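Local coordinates for protein pectinesterase (Sitophilus oryzae, PDB 4PMH) that hydrolyses the methyl esters of pectin to release methanol and probably serves the weevil in digesting plant cell walls, at residues T64-I69 with P88-G93. Residues are numbered along the deposited sequence; the frame is centred on the assembly and turned at random.
Sequences TTRKYI and PLTIYG
Lys67 and Pro88 begin the backbone pairing of two parallel strands: Lys67 N donates to Pro88 O at 2.8 Å, Thr90 N to Lys67 O, Ile69 N to Thr90 O at an almost straight 178°, and Tyr92 N to Ile69 O. The four bonds alternate in direction, as parallel pairing requires, and each of the four carbonyl oxygens also takes a CA-H...O contact. The polar side-chain work falls to Arg66. With CG anti to the backbone N (chi1 175°) and a bend at chi3, its chain reaches over toward 88-93 and crosses the Thr90 side chain at about a right angle; NH1 bonds to Thr90 OG1 at 3.0 Å, a partner tilted 27° from the guanidinium plane, while NH2 reaches Ala158 O. Pro88 CB sits over the centre of one guanidinium face, and Gln160 OE1 also bonds to Thr90 OG1. An alanine in place of Arg66 would probably leave Thr90 OG1 and Ala158 O each short a donor and Pro88 CB without the flat group it packs on. Apolar packing divides between the sheet's two faces. On the face that carries Tyr68 and Thr90, those two side chains lie side by side, pointing the same way, Tyr68 CD2 3.5 Å from Thr90 CB, and Tyr68 CB meets the edge of the Tyr92 ring at CE1. On the other, Ile69 CD1 rests 4.1 Å from Ile91 CG1, with helix 51-61 packed against Ile69 and Leu89. The backbone bonds thus fix the parallel register of neighbouring beta-helix coils, while buried Thr90 OG1, through Gln160, and Arg66, through Ala158, tie the pair to the next coil.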
ATOM      1  N   THR A  64      14.742   7.824 -22.114  1.00 22.11           N
ATOM      2  CA  THR A  64      14.311   6.486 -21.731  1.00 23.96           C
ATOM      3  C   THR A  64      15.239   5.832 -20.728  1.00 22.71           C
ATOM      4  O   THR A  64      14.959   4.728 -20.253  1.00 23.57           O
ATOM      5  CB  THR A  64      14.347   5.562 -22.954  1.00 25.08           C
ATOM      6  OG1 THR A  64      15.676   5.583 -23.541  1.00 26.79           O
ATOM      7  CG2 THR A  64      13.334   6.015 -23.948  1.00 24.90           C
ATOM      8  N   THR A  65      16.364   6.477 -20.437  1.00 20.67           N
ATOM      9  CA  THR A  65      17.340   5.921 -19.523  1.00 20.40           C
ATOM     10  C   THR A  65      16.894   6.191 -18.103  1.00 18.07           C
ATOM     11  O   THR A  65      16.470   7.312 -17.760  1.00 17.89           O
ATOM     12  CB  THR A  65      18.753   6.472 -19.780  1.00 22.02           C
ATOM     13  OG1 THR A  65      19.297   5.838 -20.946  1.00 26.09           O
ATOM     14  CG2 THR A  65      19.685   6.191 -18.614  1.00 23.26           C
ATOM     15  N   ARG A  66      16.993   5.156 -17.279  1.00 16.33           N
ATOM     16  CA  ARG A  66      16.604   5.250 -15.877  1.00 15.01           C
ATOM     17  C   ARG A  66      17.490   6.287 -15.196  1.00 14.57           C
ATOM     18  O   ARG A  66      18.715   6.270 -15.337  1.00 13.57           O
ATOM     19  CB  ARG A  66      16.728   3.873 -15.193  1.00 14.58           C
ATOM     20  CG  ARG A  66      16.457   3.869 -13.684  1.00 14.17           C
ATOM     21  CD  ARG A  66      16.298   2.468 -13.113  1.00 13.67           C
ATOM     22  NE  ARG A  66      15.077   1.816 -13.572  1.00 13.10           N
ATOM     23  CZ  ARG A  66      13.851   2.103 -13.130  1.00 13.12           C
ATOM     24  NH1 ARG A  66      13.644   3.060 -12.202  1.00 13.01           N
ATOM     25  NH2 ARG A  66      12.806   1.469 -13.644  1.00 12.37           N
ATOM     26  N   LYS A  67      16.851   7.216 -14.497  1.00 15.09           N
ATOM     27  CA  LYS A  67      17.544   8.278 -13.775  1.00 16.06           C
ATOM     28  C   LYS A  67      17.459   8.031 -12.271  1.00 15.83           C
ATOM     29  O   LYS A  67      16.431   7.554 -11.760  1.00 15.77           O
ATOM     30  CB  LYS A  67      16.930   9.641 -14.110  1.00 17.68           C
ATOM     31  CG  LYS A  67      17.130  10.090 -15.546  1.00 19.29           C
ATOM     32  CD  LYS A  67      18.586  10.465 -15.776  1.00 22.55           C
ATOM     33  CE  LYS A  67      18.918  10.526 -17.252  1.00 24.96           C
ATOM     34  NZ  LYS A  67      20.364  10.807 -17.392  1.00 27.99           N
ATOM     35  N   TYR A  68      18.548   8.368 -11.577  1.00 15.11           N
ATOM     36  CA  TYR A  68      18.728   8.064 -10.170  1.00 14.36           C
ATOM     37  C   TYR A  68      18.758   9.346  -9.348  1.00 13.53           C
ATOM     38  O   TYR A  68      19.630  10.204  -9.533  1.00 12.85           O
ATOM     39  CB  TYR A  68      20.012   7.273  -9.965  1.00 14.64           C
ATOM     40  CG  TYR A  68      19.917   5.882 -10.551  1.00 15.03           C
ATOM     41  CD1 TYR A  68      20.214   5.641 -11.893  1.00 15.38           C
ATOM     42  CD2 TYR A  68      19.507   4.807  -9.771  1.00 15.06           C
ATOM     43  CE1 TYR A  68      20.110   4.359 -12.427  1.00 15.40           C
ATOM     44  CE2 TYR A  68      19.401   3.527 -10.296  1.00 15.02           C
ATOM     45  CZ  TYR A  68      19.708   3.310 -11.624  1.00 15.49           C
ATOM     46  OH  TYR A  68      19.602   2.032 -12.145  1.00 15.80           O
ATOM     47  N   ILE A  69      17.774   9.454  -8.470  1.00 12.75           N
ATOM     48  CA  ILE A  69      17.646  10.587  -7.596  1.00 13.59           C
ATOM     49  C   ILE A  69      18.021  10.129  -6.203  1.00 14.20           C
ATOM     50  O   ILE A  69      17.291   9.342  -5.592  1.00 14.07           O
ATOM     51  CB  ILE A  69      16.208  11.133  -7.565  1.00 13.97           C
ATOM     52  CG1 ILE A  69      15.880  11.747  -8.920  1.00 14.32           C
ATOM     53  CG2 ILE A  69      16.054  12.165  -6.446  1.00 14.03           C
ATOM     54  CD1 ILE A  69      14.416  11.856  -9.241  1.00 15.02           C
ATOM     55  N   PRO A  88      12.080   6.467 -16.661  1.00 14.37           N
ATOM     56  CA  PRO A  88      12.151   5.579 -15.492  1.00 14.19           C
ATOM     57  C   PRO A  88      12.957   6.232 -14.364  1.00 13.48           C
ATOM     58  O   PRO A  88      14.090   6.660 -14.577  1.00 13.21           O
ATOM     59  CB  PRO A  88      12.854   4.306 -16.030  1.00 14.04           C
ATOM     60  CG  PRO A  88      12.960   4.508 -17.508  1.00 14.76           C
ATOM     61  CD  PRO A  88      12.986   5.996 -17.718  1.00 14.70           C
ATOM     62  N   LEU A  89      12.376   6.278 -13.170  1.00 12.90           N
ATOM     63  CA  LEU A  89      12.992   6.937 -12.037  1.00 12.74           C
ATOM     64  C   LEU A  89      13.242   5.989 -10.863  1.00 12.75           C
ATOM     65  O   LEU A  89      12.382   5.178 -10.504  1.00 11.49           O
ATOM     66  CB  LEU A  89      12.083   8.068 -11.571  1.00 13.74           C
ATOM     67  CG  LEU A  89      11.649   9.141 -12.574  1.00 14.30           C
ATOM     68  CD1 LEU A  89      10.677  10.109 -11.885  1.00 15.44           C
ATOM     69  CD2 LEU A  89      12.819   9.923 -13.106  1.00 14.57           C
ATOM     70  N   THR A  90      14.435   6.097 -10.277  1.00 12.78           N
ATOM     71  CA  THR A  90      14.769   5.449  -9.020  1.00 12.92           C
ATOM     72  C   THR A  90      15.043   6.561  -8.010  1.00 13.50           C
ATOM     73  O   THR A  90      15.892   7.418  -8.246  1.00 13.68           O
ATOM     74  CB  THR A  90      16.018   4.567  -9.194  1.00 12.94           C
ATOM     75  OG1 THR A  90      15.712   3.534 -10.130  1.00 12.81           O
ATOM     76  CG2 THR A  90      16.454   3.953  -7.886  1.00 13.21           C
ATOM     77  N   ILE A  91      14.293   6.573  -6.918  1.00 13.08           N
ATOM     78  CA  ILE A  91      14.463   7.558  -5.862  1.00 13.91           C
ATOM     79  C   ILE A  91      14.913   6.811  -4.626  1.00 13.84           C
ATOM     80  O   ILE A  91      14.162   5.989  -4.095  1.00 13.34           O
ATOM     81  CB  ILE A  91      13.137   8.320  -5.585  1.00 15.09           C
ATOM     82  CG1 ILE A  91      12.673   9.067  -6.844  1.00 16.02           C
ATOM     83  CG2 ILE A  91      13.296   9.324  -4.434  1.00 15.39           C
ATOM     84  CD1 ILE A  91      11.640   8.323  -7.646  1.00 17.67           C
ATOM     85  N   TYR A  92      16.134   7.090  -4.162  1.00 13.57           N
ATOM     86  CA  TYR A  92      16.681   6.386  -3.027  1.00 13.92           C
ATOM     87  C   TYR A  92      17.321   7.254  -1.977  1.00 13.72           C
ATOM     88  O   TYR A  92      17.918   8.263  -2.285  1.00 13.99           O
ATOM     89  CB  TYR A  92      17.669   5.323  -3.484  1.00 13.82           C
ATOM     90  CG  TYR A  92      18.982   5.829  -4.023  1.00 13.90           C
ATOM     91  CD1 TYR A  92      19.130   6.145  -5.357  1.00 14.77           C
ATOM     92  CD2 TYR A  92      20.069   5.941  -3.207  1.00 14.33           C
ATOM     93  CE1 TYR A  92      20.355   6.583  -5.859  1.00 14.83           C
ATOM     94  CE2 TYR A  92      21.293   6.356  -3.686  1.00 14.91           C
ATOM     95  CZ  TYR A  92      21.423   6.682  -5.018  1.00 15.07           C
ATOM     96  OH  TYR A  92      22.635   7.125  -5.493  1.00 16.57           O
ATOM     97  N   GLY A  93      17.204   6.815  -0.735  1.00 14.06           N
ATOM     98  CA  GLY A  93      17.809   7.500   0.392  1.00 14.88           C
ATOM     99  C   GLY A  93      19.313   7.238   0.411  1.00 15.66           C
ATOM    100  O   GLY A  93      19.772   6.129   0.110  1.00 15.15           O
TER